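Long-range contacts in 2-c-methyl-d-erythritol 2,4-cyclodiphosphate synthase (Plasmodium falciparum, PDB 4C81), which catalyses the ring closure that yields 2-C-methyl-D-erythritol 2,4-cyclodiphosphate, a step of the non-mevalonate route to isoprenoids: residues 43-51 and 128-137; 65-73 and 137-145. The protein carries 1 engineered substitution. All coordinates share one frame; numbering follows the deposited sequence. Where two conformers were deposited one is given.

Both contacts use helix 130-145 and share Ile137: in contact 1 its first half meets the hairpin 43-51, in contact 2 its second half packs beside helix 64-77. Their centres lie about 12 Å apart, and they are tied directly by a probable hydrogen bond from Asn140 ND2 to Gly47 O, 2.9 Å. Asp63 adds a second tie, its carboxylate accepting from the N atoms of Gly47, Gly48 and Tyr66. Each contact also borders a different active site. The start of segment 128-137 holds the cytosine of CDP, in a site to which Asp81 of the second subunit also contributes a hydrogen bond, whereas His67 of contact 2 binds a zinc ion 25.4 Å from PB of that CDP.

Contact 1 of 2, residues 43-51 and 128-137; sequences TLTLGGVKI and PKISNIRKNI. With CDP (cytidine-5'-diphosphate), chain D.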
loop_
_atom_site.group_PDB
_atom_site.type_symbol
_atom_site.label_atom_id
_atom_site.label_comp_id
_atom_site.label_asym_id
_atom_site.label_seq_id
_atom_site.Cartn_x
_atom_site.Cartn_y
_atom_site.Cartn_z
ATOM N N THR A 43 27.052 -6.128 3.528
ATOM C CA THR A 43 26.751 -4.945 2.717
ATOM C C THR A 43 25.347 -5.038 2.104
ATOM O O THR A 43 24.980 -6.068 1.539
ATOM C CB THR A 43 27.801 -4.745 1.589
ATOM O OG1 THR A 43 27.466 -3.589 0.809
ATOM C CG2 THR A 43 27.874 -5.964 0.672
ATOM N N LEU A 44 24.573 -3.958 2.222
ATOM C CA LEU A 44 23.213 -3.902 1.668
ATOM C C LEU A 44 23.204 -3.983 0.141
ATOM O O LEU A 44 24.025 -3.356 -0.532
ATOM C CB LEU A 44 22.504 -2.607 2.103
ATOM C CG LEU A 44 21.123 -2.313 1.495
ATOM C CD1 LEU A 44 20.094 -3.330 1.966
ATOM C CD2 LEU A 44 20.677 -0.897 1.834
ATOM N N THR A 45 22.265 -4.762 -0.389
ATOM C CA THR A 45 21.963 -4.787 -1.814
ATOM C C THR A 45 20.524 -4.318 -1.979
ATOM O O THR A 45 19.640 -4.753 -1.240
ATOM C CB THR A 45 22.096 -6.205 -2.397
ATOM O OG1 THR A 45 23.398 -6.725 -2.098
ATOM C CG2 THR A 45 21.886 -6.191 -3.908
ATOM N N LEU A 46 20.300 -3.429 -2.941
ATOM C CA LEU A 46 18.990 -2.818 -3.152
ATOM C C LEU A 46 18.674 -2.794 -4.650
ATOM O O LEU A 46 19.333 -2.095 -5.426
ATOM C CB LEU A 46 18.982 -1.408 -2.550
ATOM C CG LEU A 46 17.643 -0.741 -2.236
ATOM C CD1 LEU A 46 16.817 -1.577 -1.270
ATOM C CD2 LEU A 46 17.885 0.646 -1.661
ATOM N N GLY A 47 17.669 -3.571 -5.054
ATOM C CA GLY A 47 17.343 -3.749 -6.466
ATOM C C GLY A 47 18.524 -4.273 -7.261
ATOM O O GLY A 47 18.733 -3.881 -8.408
ATOM N N GLY A 48 19.306 -5.149 -6.633
ATOM C CA GLY A 48 20.516 -5.698 -7.243
ATOM C C GLY A 48 21.734 -4.784 -7.226
ATOM O O GLY A 48 22.784 -5.161 -7.742
ATOM N N VAL A 49 21.607 -3.595 -6.637
ATOM C CA VAL A 49 22.701 -2.623 -6.590
ATOM C C VAL A 49 23.331 -2.613 -5.203
ATOM O O VAL A 49 22.639 -2.406 -4.205
ATOM C CB VAL A 49 22.212 -1.194 -6.919
ATOM C CG1 VAL A 49 23.384 -0.209 -6.906
ATOM C CG2 VAL A 49 21.496 -1.159 -8.265
ATOM N N LYS A 50 24.645 -2.829 -5.142
ATOM C CA LYS A 50 25.370 -2.786 -3.875
ATOM C C LYS A 50 25.418 -1.358 -3.335
ATOM O O LYS A 50 25.690 -0.414 -4.078
ATOM C CB LYS A 50 26.797 -3.318 -4.047
ATOM C CG LYS A 50 26.879 -4.804 -4.351
ATOM C CD LYS A 50 26.595 -5.646 -3.118
ATOM C CE LYS A 50 26.779 -7.127 -3.404
ATOM N NZ LYS A 50 26.612 -7.955 -2.179
ATOM N N ILE A 51 25.141 -1.221 -2.040
ATOM C CA ILE A 51 25.147 0.066 -1.351
ATOM C C ILE A 51 26.299 0.031 -0.351
ATOM O O ILE A 51 26.161 -0.489 0.754
ATOM C CB ILE A 51 23.811 0.329 -0.611
ATOM C CG1 ILE A 51 22.609 0.022 -1.512
ATOM C CG2 ILE A 51 23.751 1.766 -0.130
ATOM C CD1 ILE A 51 22.579 0.798 -2.804
ATOM N N PRO A 128 19.810 4.721 1.276
ATOM C CA PRO A 128 20.433 5.598 0.295
ATOM C C PRO A 128 19.433 6.362 -0.562
ATOM O O PRO A 128 18.214 6.179 -0.432
ATOM C CB PRO A 128 21.227 4.620 -0.575
ATOM C CG PRO A 128 20.418 3.385 -0.558
ATOM C CD PRO A 128 19.767 3.326 0.800
ATOM N N LYS A 129 19.975 7.209 -1.433
ATOM C CA LYS A 129 19.194 8.032 -2.342
ATOM C C LYS A 129 18.864 7.212 -3.598
ATOM O O LYS A 129 19.706 7.015 -4.474
ATOM C CB LYS A 129 19.990 9.304 -2.692
ATOM C CG LYS A 129 19.237 10.614 -2.506
ATOM C CD LYS A 129 18.512 11.039 -3.760
ATOM C CE LYS A 129 17.910 12.429 -3.612
ATOM N NZ LYS A 129 18.949 13.488 -3.486
ATOM N N ILE A 130 17.639 6.695 -3.636
ATOM C CA ILE A 130 17.106 5.912 -4.757
ATOM C C ILE A 130 17.230 6.607 -6.118
ATOM O O ILE A 130 17.518 5.952 -7.117
ATOM C CB ILE A 130 15.614 5.523 -4.518
ATOM C CG1 ILE A 130 15.467 4.620 -3.287
ATOM C CG2 ILE A 130 15.033 4.811 -5.735
ATOM C CD1 ILE A 130 16.237 3.320 -3.384
ATOM N N SER A 131 17.021 7.920 -6.164
ATOM C CA SER A 131 17.105 8.645 -7.440
ATOM C C SER A 131 18.511 8.583 -8.064
ATOM O O SER A 131 18.644 8.656 -9.287
ATOM C CB SER A 131 16.632 10.096 -7.290
ATOM O OG SER A 131 17.527 10.859 -6.509
ATOM N N ASN A 132 19.543 8.435 -7.235
ATOM C CA ASN A 132 20.918 8.291 -7.730
ATOM C C ASN A 132 21.219 6.907 -8.311
ATOM O O ASN A 132 22.164 6.760 -9.088
ATOM C CB ASN A 132 21.935 8.594 -6.621
ATOM C CG ASN A 132 21.920 10.055 -6.177
ATOM O OD1 ASN A 132 22.390 10.380 -5.084
ATOM N ND2 ASN A 132 21.390 10.937 -7.018
ATOM N N ILE A 133 20.431 5.901 -7.931
ATOM C CA ILE A 133 20.641 4.527 -8.405
ATOM C C ILE A 133 19.427 3.962 -9.163
ATOM O O ILE A 133 19.410 2.775 -9.509
ATOM C CB ILE A 133 21.056 3.572 -7.242
ATOM C CG1 ILE A 133 20.005 3.553 -6.122
ATOM C CG2 ILE A 133 22.414 3.991 -6.681
ATOM C CD1 ILE A 133 20.275 2.521 -5.037
ATOM N N ARG A 134 18.449 4.826 -9.452
ATOM C CA ARG A 134 17.199 4.431 -10.113
ATOM C C ARG A 134 17.431 3.693 -11.427
ATOM O O ARG A 134 16.856 2.627 -11.651
ATOM C CB ARG A 134 16.313 5.657 -10.371
ATOM C CG ARG A 134 15.091 5.366 -11.238
ATOM C CD ARG A 134 14.312 6.614 -11.601
ATOM N NE ARG A 134 13.227 6.882 -10.658
ATOM C CZ ARG A 134 13.143 7.932 -9.839
ATOM N NH1 ARG A 134 14.079 8.881 -9.811
ATOM N NH2 ARG A 134 12.088 8.042 -9.043
ATOM N N LYS A 135 18.262 4.269 -12.294
ATOM C CA LYS A 135 18.522 3.694 -13.619
ATOM C C LYS A 135 19.048 2.263 -13.521
ATOM O O LYS A 135 18.606 1.381 -14.259
ATOM C CB LYS A 135 19.515 4.562 -14.399
ATOM C CG LYS A 135 18.943 5.885 -14.890
ATOM N N ASN A 136 19.987 2.048 -12.601
ATOM C CA ASN A 136 20.580 0.734 -12.369
ATOM C C ASN A 136 19.550 -0.265 -11.834
ATOM O O ASN A 136 19.479 -1.403 -12.294
ATOM C CB ASN A 136 21.751 0.861 -11.383
ATOM C CG ASN A 136 22.715 -0.318 -11.439
ATOM O OD1 ASN A 136 22.399 -1.384 -11.967
ATOM N ND2 ASN A 136 23.906 -0.124 -10.883
ATOM N N ILE A 137 18.754 0.169 -10.861
ATOM C CA ILE A 137 17.712 -0.688 -10.287
ATOM C C ILE A 137 16.712 -1.106 -11.363
ATOM O O ILE A 137 16.388 -2.291 -11.497
ATOM C CB ILE A 137 16.966 0.018 -9.133
ATOM C CG1 ILE A 137 17.887 0.179 -7.924
ATOM C CG2 ILE A 137 15.723 -0.775 -8.729
ATOM C CD1 ILE A 137 17.313 1.067 -6.842
HETATM O O3B CDP D . 10.216 16.293 1.980
HETATM P PB CDP D . 9.852 15.624 0.549
HETATM O O1B CDP D . 8.262 15.486 0.563
HETATM O O2B CDP D . 10.304 16.448 -0.602
HETATM O O3A CDP D . 10.399 14.106 0.538
HETATM P PA CDP D . 11.863 13.661 1.053
HETATM O O1A CDP D . 12.547 14.754 1.778
HETATM O O2A CDP D . 11.704 12.348 1.711
HETATM O "O5'" CDP D . 12.649 13.406 -0.326
HETATM C "C5'" CDP D . 12.495 14.267 -1.461
HETATM C "C4'" CDP D . 12.993 13.566 -2.727
HETATM O "O4'" CDP D . 14.296 13.006 -2.428
HETATM C "C3'" CDP D . 12.123 12.360 -3.072
HETATM O "O3'" CDP D . 11.011 12.755 -3.884
HETATM C "C2'" CDP D . 13.101 11.504 -3.869
HETATM O "O2'" CDP D . 13.181 11.971 -5.220
HETATM C "C1'" CDP D . 14.447 11.758 -3.170
HETATM N N1 CDP D . 14.760 10.593 -2.287
HETATM C C2 CDP D . 15.177 9.384 -2.873
HETATM O O2 CDP D . 15.281 9.284 -4.095
HETATM N N3 CDP D . 15.473 8.292 -2.057
HETATM C C4 CDP D . 15.360 8.368 -0.671
HETATM N N4 CDP D . 15.655 7.297 0.061
HETATM C C5 CDP D . 14.954 9.560 -0.080
HETATM C C6 CDP D . 14.654 10.664 -0.878
HETATM O O HOH W 1 23.930 -3.532 -10.276
#
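Gly47, in the type I' turn joining strands 43-46 and 49-51, brings its CA to 4.9 Å from Ile137 CA, and from there hairpin and helix diverge. Strand 49-51 runs roughly antiparallel to helix 130-137, at 152°, with the axes 9.7 Å apart. At the open end, CG2 of Ile51 rests on CG of Pro128 at 3.7 Å, while Leu46 comes to the same proline carbon with its CD2. That methyl also meets Ile130 CD1 at 3.6 Å, the two side chains crossing at about a right angle. Ile133 holds CG1 between its backbone N and carbonyl carbon (chi1 58°), an arrangement that carries CD1 to 3.6 Å from Ile51 CD1. Nearer the turn, Val49 lays CG2 over the flat face of the Asn136 amide, 3.5 Å from its CG, and a water donates to both Gly48 O and Asn136 OD1. Behind Ile130 lies the nucleotide: Ile130 N donates to N3 of CDP at 3.1 Å, and Ser131 N to O2, so the chain just beyond Pro128 reads the cytosine edge. Leu46 continues inward onto Ile64 and Ile65 of helix 64-77, and Leu44 pairs its backbone with Val54 of strand 54-57.

Contact 2 of 2, residues 65-73 and 137-145; sequences IYHSIVDSI and IIKNISTVL. With ZN (zinc ion), chain B.
Ile69 and Ile141 meet methyl to methyl, CD1 to CD1 at 3.7 Å, in the close-packed middle of two helices that run 41° apart. The axes come no nearer than 12.0 Å, a wide spacing spanned by long side chains. In both isoleucines CG1 lies anti to the carbonyl carbon and chi2 is extended (165° in each), which extends CD1 toward the other helix. Ile65 adds CG2 against the same Ile141 methyl, and its CD1 reaches Ile137 CD1 at 3.9 Å. Buried Leu145 carries this core onward, touching Ile69 CG2 and Ile73 CD1 at 4.0 Å each, through CD1 and CD2 respectively. Tyr66 bridges the helices alongside: Ile141 CG1 and Asn140 CB both lie at its ring edge, and OH presses on Asn140 CB at 3.2 Å. The Asn140 amide, turned 56° from the ring plane, spends its ND2 on Gly47 O of the hairpin.

The looser side begins at partly exposed Val144, which meets Tyr66 in one of its two conformers; Leu102 of helix 97-111 lies against both. On the face turned from helix 65-73, Lys139 and Thr143 are exposed, and Lys139 O takes bonds from Thr143 N, Thr143 OG1 and Ser142 OG, the last from above the carbonyl plane.

The far side of helix 65-73 faces a metal: His67 ND1 binds zinc at 2.1 Å, together with Asp15, His17 and a water. Helices laid on a mixed sheet, with Ser72 on strand 170-181 and Ile141 on strand 152-157, form the alpha/beta subunit of the trimeric YgbB (IspF) family, whose metal site is this Asp-His-His set.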
loop_
_atom_site.group_PDB
_atom_site.type_symbol
_atom_site.label_atom_id
_atom_site.label_comp_id
_atom_site.label_asym_id
_atom_site.label_seq_id
_atom_site.Cartn_x
_atom_site.Cartn_y
_atom_site.Cartn_z
ATOM N N ILE A 65 13.746 -4.528 -2.191
ATOM C CA ILE A 65 13.116 -4.324 -3.497
ATOM C C ILE A 65 12.837 -5.666 -4.180
ATOM O O ILE A 65 11.695 -5.959 -4.557
ATOM C CB ILE A 65 13.964 -3.405 -4.406
ATOM C CG1 ILE A 65 14.007 -1.984 -3.832
ATOM C CG2 ILE A 65 13.411 -3.376 -5.815
ATOM C CD1 ILE A 65 14.819 -1.011 -4.668
ATOM N N TYR A 66 13.872 -6.484 -4.339
ATOM C CA TYR A 66 13.688 -7.800 -4.955
ATOM C C TYR A 66 12.706 -8.675 -4.181
ATOM O O TYR A 66 11.862 -9.343 -4.787
ATOM C CB TYR A 66 15.028 -8.536 -5.116
ATOM C CG TYR A 66 15.879 -8.130 -6.317
ATOM C CD1 TYR A 66 15.410 -7.247 -7.294
ATOM C CD2 TYR A 66 17.147 -8.676 -6.492
ATOM C CE1 TYR A 66 16.190 -6.900 -8.388
ATOM C CE2 TYR A 66 17.932 -8.335 -7.588
ATOM C CZ TYR A 66 17.449 -7.449 -8.527
ATOM O OH TYR A 66 18.224 -7.114 -9.611
ATOM N N HIS A 67 12.808 -8.668 -2.853
ATOM C CA HIS A 67 11.936 -9.493 -2.020
ATOM C C HIS A 67 10.479 -9.034 -2.122
ATOM O O HIS A 67 9.576 -9.861 -2.287
ATOM C CB HIS A 67 12.392 -9.500 -0.558
ATOM C CG HIS A 67 13.792 -9.993 -0.360
ATOM N ND1 HIS A 67 14.450 -9.903 0.848
ATOM C CD2 HIS A 67 14.668 -10.558 -1.225
ATOM C CE1 HIS A 67 15.668 -10.398 0.721
ATOM N NE2 HIS A 67 15.825 -10.804 -0.526
ATOM N N SER A 68 10.245 -7.726 -2.039
ATOM C CA SER A 68 8.877 -7.207 -2.134
ATOM C C SER A 68 8.281 -7.431 -3.527
ATOM O O SER A 68 7.094 -7.717 -3.649
ATOM C CB SER A 68 8.815 -5.724 -1.758
ATOM O OG SER A 68 9.455 -4.919 -2.720
ATOM N N ILE A 69 9.102 -7.313 -4.570
ATOM C CA ILE A 69 8.649 -7.622 -5.932
ATOM C C ILE A 69 8.195 -9.084 -6.039
ATOM O O ILE A 69 7.117 -9.363 -6.569
ATOM C CB ILE A 69 9.741 -7.320 -6.986
ATOM C CG1 ILE A 69 9.909 -5.811 -7.165
ATOM C CG2 ILE A 69 9.382 -7.949 -8.335
ATOM C CD1 ILE A 69 11.174 -5.417 -7.898
ATOM N N VAL A 70 9.003 -10.008 -5.521
ATOM C CA VAL A 70 8.648 -11.433 -5.533
ATOM C C VAL A 70 7.315 -11.669 -4.824
ATOM O O VAL A 70 6.418 -12.295 -5.386
ATOM C CB VAL A 70 9.742 -12.310 -4.896
ATOM C CG1 VAL A 70 9.251 -13.741 -4.714
ATOM C CG2 VAL A 70 10.980 -12.292 -5.760
ATOM N N ASP A 71 7.163 -11.134 -3.617
ATOM C CA ASP A 71 5.924 -11.346 -2.866
ATOM C C ASP A 71 4.718 -10.634 -3.484
ATOM O O ASP A 71 3.583 -11.064 -3.281
ATOM C CB ASP A 71 6.104 -10.984 -1.389
ATOM C CG ASP A 71 6.822 -12.080 -0.607
ATOM O OD1 ASP A 71 6.852 -13.248 -1.065
ATOM O OD2 ASP A 71 7.349 -11.776 0.479
ATOM N N SER A 72 4.954 -9.570 -4.253
ATOM C CA SER A 72 3.863 -8.918 -4.984
ATOM C C SER A 72 3.338 -9.844 -6.084
ATOM O O SER A 72 2.130 -9.965 -6.279
ATOM C CB SER A 72 4.283 -7.556 -5.559
ATOM O OG SER A 72 4.999 -7.669 -6.780
ATOM N N ILE A 73 4.257 -10.498 -6.785
ATOM C CA ILE A 73 3.905 -11.472 -7.823
ATOM C C ILE A 73 3.190 -12.695 -7.235
ATOM O O ILE A 73 2.137 -13.100 -7.737
ATOM C CB ILE A 73 5.165 -11.918 -8.608
ATOM C CG1 ILE A 73 5.711 -10.751 -9.434
ATOM C CG2 ILE A 73 4.852 -13.107 -9.521
ATOM C CD1 ILE A 73 7.093 -10.985 -9.987
ATOM N N ILE A 137 18.754 0.169 -10.861
ATOM C CA ILE A 137 17.712 -0.688 -10.287
ATOM C C ILE A 137 16.712 -1.106 -11.363
ATOM O O ILE A 137 16.388 -2.291 -11.497
ATOM C CB ILE A 137 16.966 0.018 -9.133
ATOM C CG1 ILE A 137 17.887 0.179 -7.924
ATOM C CG2 ILE A 137 15.723 -0.775 -8.729
ATOM C CD1 ILE A 137 17.313 1.067 -6.842
ATOM N N ILE A 138 16.249 -0.132 -12.140
ATOM C CA ILE A 138 15.279 -0.382 -13.207
ATOM C C ILE A 138 15.851 -1.328 -14.272
ATOM O O ILE A 138 15.145 -2.216 -14.761
ATOM C CB ILE A 138 14.779 0.940 -13.839
ATOM C CG1 ILE A 138 13.893 1.694 -12.838
ATOM C CG2 ILE A 138 14.008 0.672 -15.121
ATOM C CD1 ILE A 138 13.428 3.049 -13.323
ATOM N N LYS A 139 17.126 -1.143 -14.612
ATOM C CA LYS A 139 17.812 -2.035 -15.551
ATOM C C LYS A 139 17.879 -3.460 -15.003
ATOM O O LYS A 139 17.618 -4.422 -15.728
ATOM C CB LYS A 139 19.225 -1.519 -15.855
ATOM C CG LYS A 139 19.975 -2.334 -16.907
ATOM C CD LYS A 139 21.322 -1.712 -17.234
ATOM C CE LYS A 139 22.094 -2.556 -18.235
ATOM N NZ LYS A 139 23.417 -1.961 -18.569
ATOM N N ASN A 140 18.221 -3.583 -13.722
ATOM C CA ASN A 140 18.305 -4.881 -13.058
ATOM C C ASN A 140 16.955 -5.594 -13.002
ATOM O O ASN A 140 16.867 -6.781 -13.305
ATOM C CB ASN A 140 18.866 -4.724 -11.642
ATOM C CG ASN A 140 20.348 -4.398 -11.624
ATOM O OD1 ASN A 140 21.030 -4.454 -12.652
ATOM N ND2 ASN A 140 20.858 -4.058 -10.443
ATOM N N ILE A 141 15.907 -4.866 -12.621
ATOM C CA ILE A 141 14.560 -5.440 -12.558
ATOM C C ILE A 141 14.079 -5.891 -13.945
ATOM O O ILE A 141 13.489 -6.967 -14.083
ATOM C CB ILE A 141 13.540 -4.443 -11.955
ATOM C CG1 ILE A 141 13.856 -4.175 -10.485
ATOM C CG2 ILE A 141 12.118 -4.974 -12.093
ATOM C CD1 ILE A 141 13.145 -2.967 -9.928
ATOM N N SER A 142 14.329 -5.066 -14.961
ATOM C CA SER A 142 13.934 -5.386 -16.335
ATOM C C SER A 142 14.611 -6.667 -16.819
ATOM O O SER A 142 13.989 -7.488 -17.493
ATOM C CB SER A 142 14.258 -4.225 -17.281
ATOM O OG SER A 142 15.643 -3.934 -17.289
ATOM N N THR A 143 15.880 -6.834 -16.456
ATOM C CA THR A 143 16.656 -8.006 -16.857
ATOM C C THR A 143 16.167 -9.291 -16.181
ATOM O O THR A 143 15.974 -10.309 -16.851
ATOM C CB THR A 143 18.156 -7.815 -16.534
ATOM O OG1 THR A 143 18.651 -6.653 -17.211
ATOM C CG2 THR A 143 18.963 -9.036 -16.962
ATOM N N VAL A 144 15.955 -9.231 -14.867
ATOM C CA VAL A 144 15.607 -10.418 -14.083
ATOM C C VAL A 144 14.158 -10.860 -14.312
ATOM O O VAL A 144 13.843 -12.043 -14.184
ATOM C CB VAL A 144 15.849 -10.197 -12.570
ATOM C CG1 VAL A 144 15.649 -11.493 -11.803
ATOM C CG2 VAL A 144 17.253 -9.661 -12.322
ATOM N N LEU A 145 13.283 -9.914 -14.651
ATOM C CA LEU A 145 11.876 -10.231 -14.925
ATOM C C LEU A 145 11.578 -10.377 -16.418
ATOM O O LEU A 145 10.490 -10.823 -16.793
ATOM C CB LEU A 145 10.948 -9.174 -14.308
ATOM C CG LEU A 145 10.858 -9.158 -12.781
ATOM C CD1 LEU A 145 9.914 -8.059 -12.311
ATOM C CD2 LEU A 145 10.411 -10.508 -12.241
HETATM ZN ZN ZN B . 13.582 -9.372 2.639
HETATM O O HOH W 2 12.472 -10.771 2.995
#